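PDB 2C40: inosine-uridine preferring nucleoside hydrolase family protein from Bacillus anthracis, which belongs to the nucleoside hydrolase family and binds a calcium ion and alpha-D-ribofuranose in one pocket of an alpha/beta fold. Local coordinates for residues P164-T169 with N173-P178; R68-F73 with P274-T279; A158-E163 with I194-T199; G126-L131 with A182-A187. All coordinates share one frame; numbering follows the deposited sequence. Where two conformers were deposited one is given.

Contact 1 of 4, residues P164-T169 with N173-P178; sequences PEHDGT and NSFWDP. With RIB (alpha-D-ribofuranose), chain D.
His166 takes the CE1 corner of Phe175 over one face of its imidazole. The closest atoms are His166 CD2 and Phe175 CE1, 3.5 Å apart. The same corner also nears His166 CG, and CE1 and CZ both lie near His166 CB. The planes stand at 49° with the ring centroids of His166 and Phe175 4.5 Å apart, so the pair is oblique. Phe175 reaches across with CG anti to its own backbone N (chi1 -175°).

The opposite face of the imidazole has Asp167 OD1 near its rim. Phe175 also packs edge-to-face on Trp172, and Val161 touches both Phe175 and His166.

Phe175 belongs to the short helix 172-176, which also carries Asn173 into the ligand pocket. Asn173 ND2 gives a hydrogen bond to O3 of alpha-D-ribofuranose at 3.2 Å, with an angle of 141° at the hydrogen. ND2 also lies within hydrogen-bonding distance of Met151 O and Thr125 O, so its two hydrogens are shared among three acceptors. The ring contact itself is apolar, and the polar side of the imidazole is served by a weak hydrogen bond between His166 NE2 and the carbonyl O of Gln276.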
loop_
_atom_site.group_PDB
_atom_site.type_symbol
_atom_site.label_atom_id
_atom_site.label_comp_id
_atom_site.label_asym_id
_atom_site.label_seq_id
_atom_site.Cartn_x
_atom_site.Cartn_y
_atom_site.Cartn_z
ATOM N N PRO A 164 -13.677 20.092 -7.197
ATOM C CA PRO A 164 -14.324 21.405 -7.222
ATOM C C PRO A 164 -13.815 22.278 -8.401
ATOM O O PRO A 164 -12.702 22.078 -8.938
ATOM C CB PRO A 164 -13.946 21.993 -5.860
ATOM C CG PRO A 164 -13.686 20.801 -5.000
ATOM C CD PRO A 164 -12.978 19.861 -5.924
ATOM N N GLU A 165 -14.664 23.177 -8.831
ATOM C CA GLU A 165 -14.454 24.031 -10.006
ATOM C C GLU A 165 -14.485 23.305 -11.354
ATOM O O GLU A 165 -14.335 23.942 -12.366
ATOM C CB GLU A 165 -13.140 24.807 -9.948
ATOM C CG GLU A 165 -12.856 25.555 -8.680
ATOM C CD GLU A 165 -11.588 26.463 -8.795
ATOM O OE1 GLU A 165 -10.531 25.988 -9.201
ATOM O OE2 GLU A 165 -11.643 27.648 -8.474
ATOM N N HIS A 166 -14.669 21.995 -11.396
ATOM C CA HIS A 166 -14.618 21.311 -12.644
ATOM C C HIS A 166 -15.955 20.672 -13.019
ATOM O O HIS A 166 -16.651 20.189 -12.142
ATOM C CB HIS A 166 -13.511 20.254 -12.577
ATOM C CG HIS A 166 -13.165 19.733 -13.924
ATOM N ND1 HIS A 166 -13.302 18.413 -14.261
ATOM C CD2 HIS A 166 -12.798 20.377 -15.048
ATOM C CE1 HIS A 166 -12.995 18.255 -15.531
ATOM N NE2 HIS A 166 -12.678 19.429 -16.031
ATOM N N ASP A 167 -16.285 20.646 -14.315
ATOM C CA ASP A 167 -17.542 20.057 -14.804
ATOM C C ASP A 167 -17.519 18.538 -15.050
ATOM O O ASP A 167 -18.504 17.983 -15.511
ATOM C CB ASP A 167 -17.994 20.770 -16.091
ATOM C CG ASP A 167 -17.044 20.524 -17.270
ATOM O OD1 ASP A 167 -16.118 19.695 -17.163
ATOM O OD2 ASP A 167 -17.229 21.164 -18.311
ATOM N N GLY A 168 -16.405 17.881 -14.770
ATOM C CA GLY A 168 -16.303 16.436 -14.817
ATOM C C GLY A 168 -16.115 15.844 -16.200
ATOM O O GLY A 168 -16.543 14.716 -16.438
ATOM N N THR A 169 -15.492 16.598 -17.113
ATOM C CA THR A 169 -15.352 16.195 -18.509
ATOM C C THR A 169 -13.901 15.957 -18.933
ATOM O O THR A 169 -13.655 15.521 -20.046
ATOM C CB THR A 169 -16.011 17.285 -19.415
ATOM O OG1 THR A 169 -15.464 18.569 -19.121
ATOM C CG2 THR A 169 -17.502 17.381 -19.168
ATOM N N ASN A 173 -4.286 13.807 -16.361
ATOM C CA ASN A 173 -3.018 14.334 -16.891
ATOM C C ASN A 173 -3.202 15.667 -17.639
ATOM O O ASN A 173 -2.339 16.547 -17.550
ATOM C CB ASN A 173 -2.270 13.294 -17.746
ATOM C CG ASN A 173 -1.677 12.144 -16.900
ATOM O OD1 ASN A 173 -1.503 12.276 -15.684
ATOM N ND2 ASN A 173 -1.317 11.042 -17.558
ATOM N N SER A 174 -4.314 15.811 -18.366
ATOM C CA SER A 174 -4.668 17.078 -19.005
ATOM C C SER A 174 -5.086 18.120 -17.977
ATOM O O SER A 174 -4.601 19.243 -17.999
ATOM C CB SER A 174 -5.816 16.921 -20.004
ATOM O OG SER A 174 -5.635 15.780 -20.812
ATOM N N PHE A 175 -6.002 17.748 -17.099
ATOM C CA PHE A 175 -6.478 18.660 -16.053
ATOM C C PHE A 175 -5.349 19.271 -15.183
ATOM O O PHE A 175 -5.415 20.418 -14.846
ATOM C CB PHE A 175 -7.493 17.923 -15.189
ATOM C CG PHE A 175 -8.175 18.782 -14.135
ATOM C CD1 PHE A 175 -9.007 19.821 -14.514
ATOM C CD2 PHE A 175 -8.016 18.503 -12.779
ATOM C CE1 PHE A 175 -9.640 20.601 -13.588
ATOM C CE2 PHE A 175 -8.643 19.282 -11.800
ATOM C CZ PHE A 175 -9.477 20.319 -12.187
ATOM N N TRP A 176 -4.309 18.503 -14.875
ATOM C CA TRP A 176 -3.219 18.985 -14.010
ATOM C C TRP A 176 -2.606 20.247 -14.529
ATOM O O TRP A 176 -2.227 21.112 -13.735
ATOM C CB TRP A 176 -2.128 17.948 -13.843
ATOM C CG TRP A 176 -1.128 18.151 -12.669
ATOM C CD1 TRP A 176 -1.308 17.775 -11.397
ATOM C CD2 TRP A 176 0.225 18.659 -12.742
ATOM N NE1 TRP A 176 -0.225 18.070 -10.644
ATOM C CE2 TRP A 176 0.752 18.589 -11.447
ATOM C CE3 TRP A 176 1.037 19.153 -13.787
ATOM C CZ2 TRP A 176 2.058 18.968 -11.135
ATOM C CZ3 TRP A 176 2.332 19.571 -13.469
ATOM C CH2 TRP A 176 2.822 19.464 -12.135
ATOM N N ASP A 177 -2.504 20.355 -15.863
ATOM C CA ASP A 177 -1.993 21.553 -16.520
ATOM C C ASP A 177 -2.531 21.639 -17.972
ATOM O O ASP A 177 -1.875 21.163 -18.935
ATOM C CB ASP A 177 -0.473 21.517 -16.507
ATOM C CG ASP A 177 0.128 22.818 -16.964
ATOM O OD1 ASP A 177 -0.673 23.649 -17.401
ATOM O OD2 ASP A 177 1.359 23.028 -16.838
ATOM N N PRO A 178 -3.724 22.213 -18.125
ATOM C CA PRO A 178 -4.373 22.380 -19.434
ATOM C C PRO A 178 -3.620 23.267 -20.413
ATOM O O PRO A 178 -3.690 23.036 -21.642
ATOM C CB PRO A 178 -5.730 22.984 -19.078
ATOM C CG PRO A 178 -5.913 22.678 -17.624
ATOM C CD PRO A 178 -4.581 22.697 -17.025
HETATM O O5 RIB D . -5.684 10.035 -15.568
HETATM C C5 RIB D . -4.924 8.796 -15.507
HETATM C C4 RIB D . -3.564 9.108 -14.877
HETATM O O4 RIB D . -3.820 9.488 -13.509
HETATM C C3 RIB D . -2.480 8.011 -14.876
HETATM O O3 RIB D . -1.418 8.407 -15.803
HETATM C C2 RIB D . -2.071 7.795 -13.351
HETATM O O2 RIB D . -0.651 7.737 -12.863
HETATM C C1 RIB D . -2.845 8.910 -12.603
#

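Contact 2 of 4, residues R68-F73 with P274-T279; sequences RGKNPF and PSQGRT
Lys70 and Asn71 both reach the side-chain oxygen of Gln276. Lys70 comes first along the 68-73 loop. Its CG is anti to the backbone N, which sends the long chain out toward the 274-279 loop, and the chain bends at its last torsion. NZ then makes a weak hydrogen bond to Gln276 OE1 at 3.4 Å. Its neighbour CE is almost as near, 3.5 Å from Gln276 OE1, so the lysine end passes alongside the oxygen, in keeping with a weak bond. The Lys70 side chain also touches Pro178 and Glu179 of helix 178-186.

Asn71 follows with the shorter bond. Its ND2 donates to Gln276 OE1 at 2.8 Å, with 150° at the hydrogen. The acceptor lies close to the Asn71 amide plane, but the donor is tilted 24° from the carbonyl plane of Gln276. The two amide planes are 37° apart. Asn71 ND2 has a second acceptor in the carbonyl O of Phe175. Each amide hydrogen can thus serve one acceptor, which ties the loop to the end of helix 172-176.

Gln276 is the second residue of a type II beta turn from Ser275 to Arg278, closed by a bond from Arg278 N to Ser275 O at 3.0 Å. Gly277 takes the third place with positive phi. The turn lies between strands 261-269 and 279-281, the antiparallel end of the central sheet. Gln276 NE2 bonds to the carbonyl O of Gly273, which helps fix the rotation of the amide and leaves OE1 facing the two donors.

Further on, Phe73 turns into the ligand pocket, where it touches alpha-D-ribofuranose and stacks on Trp172.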
loop_
_atom_site.group_PDB
_atom_site.type_symbol
_atom_site.label_atom_id
_atom_site.label_comp_id
_atom_site.label_asym_id
_atom_site.label_seq_id
_atom_site.Cartn_x
_atom_site.Cartn_y
_atom_site.Cartn_z
ATOM N N ARG A 68 5.491 23.034 -11.841
ATOM C CA ARG A 68 4.397 23.062 -10.894
ATOM C C ARG A 68 3.081 22.915 -11.632
ATOM O O ARG A 68 2.949 23.348 -12.761
ATOM C CB ARG A 68 4.420 24.363 -10.150
ATOM C CG ARG A 68 5.632 24.539 -9.310
ATOM C CD ARG A 68 5.699 25.961 -8.834
ATOM N NE ARG A 68 6.870 26.184 -8.007
ATOM C CZ ARG A 68 7.030 27.219 -7.178
ATOM N NH1 ARG A 68 6.072 28.134 -7.049
ATOM N NH2 ARG A 68 8.174 27.360 -6.518
ATOM N N GLY A 69 2.102 22.309 -10.985
ATOM C CA GLY A 69 0.791 22.090 -11.608
ATOM C C GLY A 69 -0.222 23.166 -11.294
ATOM O O GLY A 69 -0.126 23.871 -10.283
ATOM N N LYS A 70 -1.200 23.300 -12.192
ATOM C CA LYS A 70 -2.349 24.189 -11.977
ATOM C C LYS A 70 -3.361 23.569 -11.051
ATOM O O LYS A 70 -3.967 24.252 -10.198
ATOM C CB LYS A 70 -3.005 24.462 -13.335
ATOM C CG LYS A 70 -4.081 25.570 -13.275
ATOM C CD LYS A 70 -4.198 26.191 -14.642
ATOM C CE LYS A 70 -5.525 26.875 -14.936
ATOM N NZ LYS A 70 -5.867 26.645 -16.456
ATOM N N ASN A 71 -3.588 22.261 -11.241
ATOM C CA ASN A 71 -4.623 21.536 -10.515
ATOM C C ASN A 71 -4.014 20.259 -9.935
ATOM O O ASN A 71 -3.934 19.253 -10.630
ATOM C CB ASN A 71 -5.795 21.247 -11.455
ATOM C CG ASN A 71 -6.421 22.505 -11.982
ATOM O OD1 ASN A 71 -6.840 23.325 -11.187
ATOM N ND2 ASN A 71 -6.497 22.672 -13.338
ATOM N N PRO A 72 -3.506 20.327 -8.682
ATOM C CA PRO A 72 -2.806 19.174 -8.075
ATOM C C PRO A 72 -3.637 17.865 -7.955
ATOM O O PRO A 72 -4.836 17.924 -7.859
ATOM C CB PRO A 72 -2.389 19.709 -6.712
ATOM C CG PRO A 72 -2.452 21.262 -6.846
ATOM C CD PRO A 72 -3.554 21.499 -7.778
ATOM N N PHE A 73 -2.997 16.704 -8.032
ATOM C CA PHE A 73 -3.666 15.401 -7.834
ATOM C C PHE A 73 -4.092 15.215 -6.381
ATOM O O PHE A 73 -3.583 15.908 -5.495
ATOM C CB PHE A 73 -2.731 14.258 -8.226
ATOM C CG PHE A 73 -2.680 13.945 -9.714
ATOM C CD1 PHE A 73 -1.848 14.669 -10.585
ATOM C CD2 PHE A 73 -3.357 12.873 -10.223
ATOM C CE1 PHE A 73 -1.782 14.396 -11.900
ATOM C CE2 PHE A 73 -3.268 12.545 -11.573
ATOM C CZ PHE A 73 -2.510 13.323 -12.423
ATOM N N PRO A 274 -14.683 25.958 -16.194
ATOM C CA PRO A 274 -15.062 24.669 -15.607
ATOM C C PRO A 274 -14.748 23.429 -16.450
ATOM O O PRO A 274 -14.743 22.342 -15.898
ATOM C CB PRO A 274 -16.572 24.807 -15.466
ATOM C CG PRO A 274 -16.929 25.800 -16.584
ATOM C CD PRO A 274 -15.867 26.797 -16.454
ATOM N N SER A 275 -14.542 23.607 -17.752
ATOM C CA SER A 275 -14.231 22.528 -18.678
ATOM C C SER A 275 -12.741 22.412 -19.014
ATOM O O SER A 275 -12.366 21.662 -19.938
ATOM C CB SER A 275 -15.014 22.740 -19.977
ATOM O OG SER A 275 -14.374 23.716 -20.763
ATOM N N GLN A 276 -11.896 23.127 -18.273
ATOM C CA GLN A 276 -10.441 23.068 -18.448
ATOM C C GLN A 276 -9.950 21.660 -18.537
ATOM O O GLN A 276 -10.317 20.850 -17.713
ATOM C CB GLN A 276 -9.696 23.448 -17.171
ATOM C CG GLN A 276 -9.505 24.818 -16.794
ATOM C CD GLN A 276 -8.991 24.844 -15.357
ATOM O OE1 GLN A 276 -7.906 24.338 -15.059
ATOM N NE2 GLN A 276 -9.782 25.412 -14.474
ATOM N N GLY A 277 -9.001 21.407 -19.427
ATOM C CA GLY A 277 -8.462 20.066 -19.600
ATOM C C GLY A 277 -9.264 19.165 -20.533
ATOM O O GLY A 277 -8.749 18.150 -21.006
ATOM N N ARG A 278 -10.520 19.523 -20.811
ATOM C CA ARG A 278 -11.341 18.760 -21.772
ATOM C C ARG A 278 -10.728 18.719 -23.182
ATOM O O ARG A 278 -10.341 19.734 -23.718
ATOM C CB ARG A 278 -12.772 19.323 -21.861
ATOM C CG ARG A 278 -13.813 18.324 -22.420
ATOM C CD ARG A 278 -15.060 19.011 -22.892
ATOM N NE ARG A 278 -15.893 19.575 -21.818
ATOM C CZ ARG A 278 -16.978 20.320 -22.065
ATOM N NH1 ARG A 278 -17.354 20.548 -23.303
ATOM N NH2 ARG A 278 -17.706 20.820 -21.084
ATOM N N THR A 279 -10.664 17.509 -23.753
ATOM C CA THR A 279 -10.270 17.274 -25.114
ATOM C C THR A 279 -11.525 16.972 -25.900
ATOM O O THR A 279 -12.352 16.140 -25.483
ATOM C CB THR A 279 -9.308 16.073 -25.221
ATOM O OG1 THR A 279 -9.878 14.932 -24.568
ATOM C CG2 THR A 279 -7.945 16.400 -24.622
#

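Contact 3 of 4, residues A158-E163 with I194-T199; sequences AGNVHE and ITLEST. With RIB (alpha-D-ribofuranose), chain D.
The backbones come nearest at Gly159 and Leu196, with 7.6 Å between their CA atoms, and residues 196-198 turn in a helix-like way but form no regular helix. Leu196 spans the distance with its two methyl groups. CD1 rests on the backbone of the other loop, 3.9 Å from Gly159 CA, and also lies 3.8 Å from Asn160 OD1. CD2 lies beside the other end of the amide, 3.7 Å from Asn160 ND2. Both methyls therefore sit over the same face of the Asn160 amide, CD1 by OD1 and CD2 by ND2.

Asn160 has CG between its backbone N and carbonyl carbon (chi1 61°). From there ND2 reaches alpha-D-ribofuranose and donates to O5 at 2.9 Å, with an angle of 157° at the hydrogen. OD1 accepts a weak hydrogen bond from the backbone N of Trp172, which helps set which way the amide faces. Leu196 also touches Glu171 and Met151, two more residues of the ligand pocket.

Within 194-199, Thr195 N donates to Ser198 OG at 2.9 Å. Across the contact the touching is apolar methyl against amide. Asn160 supplies one of the polar grips on the sugar, at O5, while Leu196 packs on the same amide.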
loop_
_atom_site.group_PDB
_atom_site.type_symbol
_atom_site.label_atom_id
_atom_site.label_comp_id
_atom_site.label_asym_id
_atom_site.label_seq_id
_atom_site.Cartn_x
_atom_site.Cartn_y
_atom_site.Cartn_z
ATOM N N ALA A 158 -17.753 12.068 -19.924
ATOM C CA ALA A 158 -17.186 12.283 -18.609
ATOM C C ALA A 158 -15.826 11.665 -18.493
ATOM O O ALA A 158 -15.563 10.613 -19.101
ATOM C CB ALA A 158 -18.119 11.715 -17.526
ATOM N N GLY A 159 -14.983 12.306 -17.671
ATOM C CA GLY A 159 -13.613 11.869 -17.404
ATOM C C GLY A 159 -13.427 11.284 -16.012
ATOM O O GLY A 159 -14.360 10.784 -15.414
ATOM N N ASN A 160 -12.205 11.342 -15.494
ATOM C CA ASN A 160 -11.902 10.741 -14.162
ATOM C C ASN A 160 -11.524 11.810 -13.157
ATOM O O ASN A 160 -11.108 11.511 -12.000
ATOM C CB ASN A 160 -10.779 9.743 -14.273
ATOM C CG ASN A 160 -9.479 10.382 -14.784
ATOM O OD1 ASN A 160 -9.488 11.491 -15.308
ATOM N ND2 ASN A 160 -8.376 9.691 -14.609
ATOM N N VAL A 161 -11.729 13.066 -13.565
ATOM C CA VAL A 161 -11.580 14.221 -12.679
ATOM C C VAL A 161 -12.936 14.573 -12.034
ATOM O O VAL A 161 -13.878 14.959 -12.712
ATOM C CB VAL A 161 -11.005 15.466 -13.461
ATOM C CG1 VAL A 161 -10.872 16.650 -12.576
ATOM C CG2 VAL A 161 -9.647 15.175 -13.999
ATOM N N HIS A 162 -13.027 14.442 -10.713
ATOM C CA HIS A 162 -14.247 14.810 -9.998
ATOM C C HIS A 162 -13.854 15.745 -8.835
ATOM O O HIS A 162 -13.602 15.321 -7.745
ATOM C CB HIS A 162 -15.083 13.551 -9.666
ATOM C CG HIS A 162 -15.477 12.791 -10.914
ATOM N ND1 HIS A 162 -14.843 11.631 -11.322
ATOM C CD2 HIS A 162 -16.344 13.108 -11.917
ATOM C CE1 HIS A 162 -15.332 11.242 -12.488
ATOM N NE2 HIS A 162 -16.245 12.120 -12.871
ATOM N N GLU A 163 -13.726 17.033 -9.151
ATOM C CA GLU A 163 -13.081 18.011 -8.294
ATOM C C GLU A 163 -13.824 19.329 -8.283
ATOM O O GLU A 163 -14.503 19.688 -9.248
ATOM C CB GLU A 163 -11.671 18.308 -8.777
ATOM C CG GLU A 163 -10.726 17.170 -8.709
ATOM C CD GLU A 163 -10.519 16.621 -7.336
ATOM O OE1 GLU A 163 -10.535 17.378 -6.326
ATOM O OE2 GLU A 163 -10.324 15.397 -7.273
ATOM N N ILE A 194 -3.015 7.780 -25.801
ATOM C CA ILE A 194 -3.739 6.748 -25.032
ATOM C C ILE A 194 -4.732 7.490 -24.086
ATOM O O ILE A 194 -4.352 8.073 -23.060
ATOM C CB ILE A 194 -2.782 5.777 -24.305
ATOM C CG1 ILE A 194 -2.052 4.897 -25.311
ATOM C CG2 ILE A 194 -3.524 4.877 -23.328
ATOM C CD1 ILE A 194 -0.969 5.592 -26.122
ATOM N N THR A 195 -5.989 7.520 -24.505
ATOM C CA THR A 195 -7.078 8.141 -23.751
ATOM C C THR A 195 -7.587 7.209 -22.650
ATOM O O THR A 195 -7.290 6.006 -22.662
ATOM C CB THR A 195 -8.233 8.495 -24.680
ATOM O OG1 THR A 195 -8.835 7.276 -25.193
ATOM C CG2 THR A 195 -7.743 9.420 -25.840
ATOM N N LEU A 196 -8.398 7.730 -21.729
ATOM C CA LEU A 196 -9.110 6.856 -20.813
ATOM C C LEU A 196 -9.800 5.662 -21.498
ATOM O O LEU A 196 -9.713 4.533 -20.959
ATOM C CB LEU A 196 -10.113 7.631 -19.974
ATOM C CG LEU A 196 -9.505 8.698 -19.026
ATOM C CD1 LEU A 196 -10.620 9.538 -18.376
ATOM C CD2 LEU A 196 -8.601 8.087 -17.933
ATOM N N GLU A 197 -10.472 5.893 -22.644
ATOM C CA GLU A 197 -11.277 4.865 -23.355
ATOM C C GLU A 197 -10.404 3.799 -24.010
ATOM O O GLU A 197 -10.875 2.693 -24.260
ATOM C CB GLU A 197 -12.048 5.399 -24.588
ATOM C CG GLU A 197 -12.892 6.606 -24.447
ATOM C CD GLU A 197 -12.093 7.885 -24.506
ATOM O OE1 GLU A 197 -12.066 8.554 -25.555
ATOM O OE2 GLU A 197 -11.524 8.199 -23.475
ATOM N N SER A 198 -9.191 4.208 -24.412
ATOM C CA SER A 198 -8.251 3.391 -25.178
ATOM C C SER A 198 -8.043 2.035 -24.528
ATOM O O SER A 198 -7.739 1.043 -25.171
ATOM C CB SER A 198 -6.895 4.134 -25.270
ATOM O OG SER A 198 -7.007 5.293 -26.093
ATOM N N THR A 199 -8.205 2.022 -23.215
ATOM C CA THR A 199 -7.840 0.892 -22.389
ATOM C C THR A 199 -9.039 -0.049 -22.096
ATOM O O THR A 199 -8.885 -0.992 -21.353
ATOM C CB THR A 199 -7.191 1.457 -21.115
ATOM O OG1 THR A 199 -6.253 0.521 -20.585
ATOM C CG2 THR A 199 -8.224 1.885 -20.102
HETATM O O5 RIB D . -5.684 10.035 -15.568
HETATM C C5 RIB D . -4.924 8.796 -15.507
HETATM C C4 RIB D . -3.564 9.108 -14.877
HETATM O O4 RIB D . -3.820 9.488 -13.509
HETATM C C3 RIB D . -2.480 8.011 -14.876
HETATM O O3 RIB D . -1.418 8.407 -15.803
HETATM C C2 RIB D . -2.071 7.795 -13.351
HETATM O O2 RIB D . -0.651 7.737 -12.863
HETATM C C1 RIB D . -2.845 8.910 -12.603
#

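Contact 4 of 4, residues G126-L131 with A182-A187; sequences GPLTDL and ARVWEA
Leu128, Leu131, Val184 and Trp185 join two helical segments packed on one side of the central sheet of this alpha/beta nucleoside hydrolase fold. Leu128 is the N-cap residue of helix 129-137, which follows strand 120-124. Val184 and Trp185 lie near the end of helix 178-186, which precedes strand 191-194.

The aliphatic contacts centre on Val184. Its CG2 methyl is 3.9 Å from Leu128 CD1 and 3.8 Å from Leu131 CD2, so it meets a branch from each leucine. Both leucines cross Val184 at about a right angle. Val184 places CG1 anti to its backbone N (chi1 170°), with CG2 beside that nitrogen and against the two leucines. CG1 adds a looser approach to the same pair. Leu131 holds CG opposite its backbone N (chi1 177°), which carries CD2 to Val184. All three side chains also touch Leu148 of strand 145-151, so the cluster rests on the sheet. Leu131 extends to Leu122 and Phe124 of strand 120-124.

Backbone bonds hold the two ends. Leu131 N makes a weak bond to Leu128 O in the first turn of its helix. At the close of the other helix, Ala187 N bonds to Val184 O at 3.0 Å, and Ala187 is the first residue to leave helical angles.

The aromatic contact is slight. Trp185 starts away from the other segment, but the six-membered part of its indole returns to Leu128. That approach is oblique, with Trp185 CZ3 4.4 Å from Leu128 CD1.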
loop_
_atom_site.group_PDB
_atom_site.type_symbol
_atom_site.label_atom_id
_atom_site.label_comp_id
_atom_site.label_asym_id
_atom_site.label_seq_id
_atom_site.Cartn_x
_atom_site.Cartn_y
_atom_site.Cartn_z
ATOM N N GLY A 126 2.670 11.151 -17.266
ATOM C CA GLY A 126 2.046 12.153 -16.433
ATOM C C GLY A 126 1.615 13.356 -17.296
ATOM O O GLY A 126 1.533 13.254 -18.521
ATOM N N PRO A 127 1.330 14.512 -16.659
ATOM C CA PRO A 127 1.053 15.786 -17.326
ATOM C C PRO A 127 2.139 16.220 -18.318
ATOM O O PRO A 127 3.254 15.702 -18.249
ATOM C CB PRO A 127 1.043 16.747 -16.144
ATOM C CG PRO A 127 0.565 15.932 -15.005
ATOM C CD PRO A 127 1.280 14.656 -15.203
ATOM N N LEU A 128 1.844 17.209 -19.166
ATOM C CA LEU A 128 2.752 17.602 -20.236
ATOM C C LEU A 128 3.647 18.786 -19.923
ATOM O O LEU A 128 4.358 19.230 -20.788
ATOM C CB LEU A 128 1.956 17.903 -21.503
ATOM C CG LEU A 128 1.458 16.675 -22.268
ATOM C CD1 LEU A 128 0.462 17.169 -23.310
ATOM C CD2 LEU A 128 2.622 15.925 -22.910
ATOM N N THR A 129 3.666 19.274 -18.694
ATOM C CA THR A 129 4.277 20.589 -18.447
ATOM C C THR A 129 5.802 20.661 -18.615
ATOM O O THR A 129 6.297 21.690 -19.093
ATOM C CB THR A 129 3.707 21.358 -17.208
ATOM O OG1 THR A 129 4.741 21.979 -16.400
ATOM C CG2 THR A 129 2.745 20.591 -16.435
ATOM N N ASP A 130 6.534 19.565 -18.355
ATOM C CA ASP A 130 7.995 19.584 -18.665
ATOM C C ASP A 130 8.253 19.745 -20.181
ATOM O O ASP A 130 9.248 20.379 -20.603
ATOM C CB ASP A 130 8.735 18.323 -18.167
ATOM C CG ASP A 130 8.902 18.262 -16.640
ATOM O OD1 ASP A 130 9.015 19.307 -15.966
ATOM O OD2 ASP A 130 8.950 17.118 -16.113
ATOM N N LEU A 131 7.386 19.154 -21.005
ATOM C CA LEU A 131 7.482 19.330 -22.452
ATOM C C LEU A 131 7.021 20.712 -22.960
ATOM O O LEU A 131 7.629 21.290 -23.855
ATOM C CB LEU A 131 6.743 18.200 -23.185
ATOM C CG LEU A 131 6.671 18.241 -24.723
ATOM C CD1 LEU A 131 8.036 18.170 -25.387
ATOM C CD2 LEU A 131 5.779 17.134 -25.251
ATOM N N ALA A 182 -2.353 22.549 -24.365
ATOM C CA ALA A 182 -2.529 23.522 -25.441
ATOM C C ALA A 182 -1.228 23.834 -26.186
ATOM O O ALA A 182 -1.195 23.770 -27.415
ATOM C CB ALA A 182 -3.166 24.772 -24.907
ATOM N N ARG A 183 -0.174 24.156 -25.449
ATOM C CA ARG A 183 1.176 24.381 -26.009
ATOM C C ARG A 183 1.734 23.200 -26.826
ATOM O O ARG A 183 2.336 23.367 -27.914
ATOM C CB ARG A 183 2.130 24.510 -24.879
ATOM C CG ARG A 183 2.481 25.838 -24.557
ATOM C CD ARG A 183 3.871 26.183 -25.111
ATOM N NE ARG A 183 3.887 27.630 -25.280
ATOM C CZ ARG A 183 3.751 28.496 -24.285
ATOM N NH1 ARG A 183 3.657 28.074 -23.033
ATOM N NH2 ARG A 183 3.747 29.798 -24.544
ATOM N N VAL A 184 1.589 22.002 -26.264
ATOM C CA VAL A 184 2.043 20.792 -26.970
ATOM C C VAL A 184 1.187 20.645 -28.225
ATOM O O VAL A 184 1.702 20.419 -29.345
ATOM C CB VAL A 184 1.974 19.552 -26.089
ATOM C CG1 VAL A 184 2.210 18.295 -26.907
ATOM C CG2 VAL A 184 2.977 19.661 -24.933
ATOM N N TRP A 185 -0.113 20.855 -28.072
ATOM C CA TRP A 185 -1.023 20.754 -29.202
ATOM C C TRP A 185 -0.680 21.755 -30.319
ATOM O O TRP A 185 -0.914 21.439 -31.480
ATOM C CB TRP A 185 -2.467 20.967 -28.777
ATOM C CG TRP A 185 -3.385 19.760 -28.733
ATOM C CD1 TRP A 185 -4.598 19.640 -29.361
ATOM C CD2 TRP A 185 -3.198 18.541 -28.009
ATOM N NE1 TRP A 185 -5.166 18.451 -29.076
ATOM C CE2 TRP A 185 -4.337 17.751 -28.238
ATOM C CE3 TRP A 185 -2.177 18.042 -27.186
ATOM C CZ2 TRP A 185 -4.492 16.496 -27.679
ATOM C CZ3 TRP A 185 -2.320 16.785 -26.666
ATOM C CH2 TRP A 185 -3.471 16.024 -26.912
ATOM N N GLU A 186 -0.129 22.923 -29.999
ATOM C CA GLU A 186 0.212 23.850 -31.054
ATOM C C GLU A 186 1.553 23.494 -31.723
ATOM O O GLU A 186 1.798 23.926 -32.830
ATOM C CB GLU A 186 0.149 25.317 -30.590
ATOM C CG GLU A 186 1.048 25.654 -29.437
ATOM C CD GLU A 186 1.094 27.168 -29.132
ATOM O OE1 GLU A 186 1.813 27.919 -29.843
ATOM O OE2 GLU A 186 0.437 27.585 -28.166
ATOM N N ALA A 187 2.409 22.715 -31.075
ATOM C CA ALA A 187 3.696 22.331 -31.678
ATOM C C ALA A 187 3.513 21.493 -32.955
ATOM O O ALA A 187 2.525 20.735 -33.125
ATOM C CB ALA A 187 4.560 21.552 -30.674
#

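Overall arrangement
Contacts 1 and 2 are neighbours, with centres 4 Å apart. A salt bridge joins them, Asp167 OD2 to Arg278 NH2 at 2.8 Å. Contact 3 lies 11 Å from contact 1, centre to centre, and a probable backbone hydrogen bond joins the two, Gly168 O to Gly159 N at 3.1 Å. Both supply an asparagine to alpha-D-ribofuranose, Asn173 at O3 and Asn160 at O5, while contact 2 brings Phe73 to the same pocket. The packing of contact 4 is farther away, with the Leu128 side chain about 11 Å from sugar and calcium, though segment 126-131 starts right after Thr125, a calcium ligand. It reaches contact 1 through Trp176, which packs on Pro127 and Thr129. Contacts 3 and 4 do not touch.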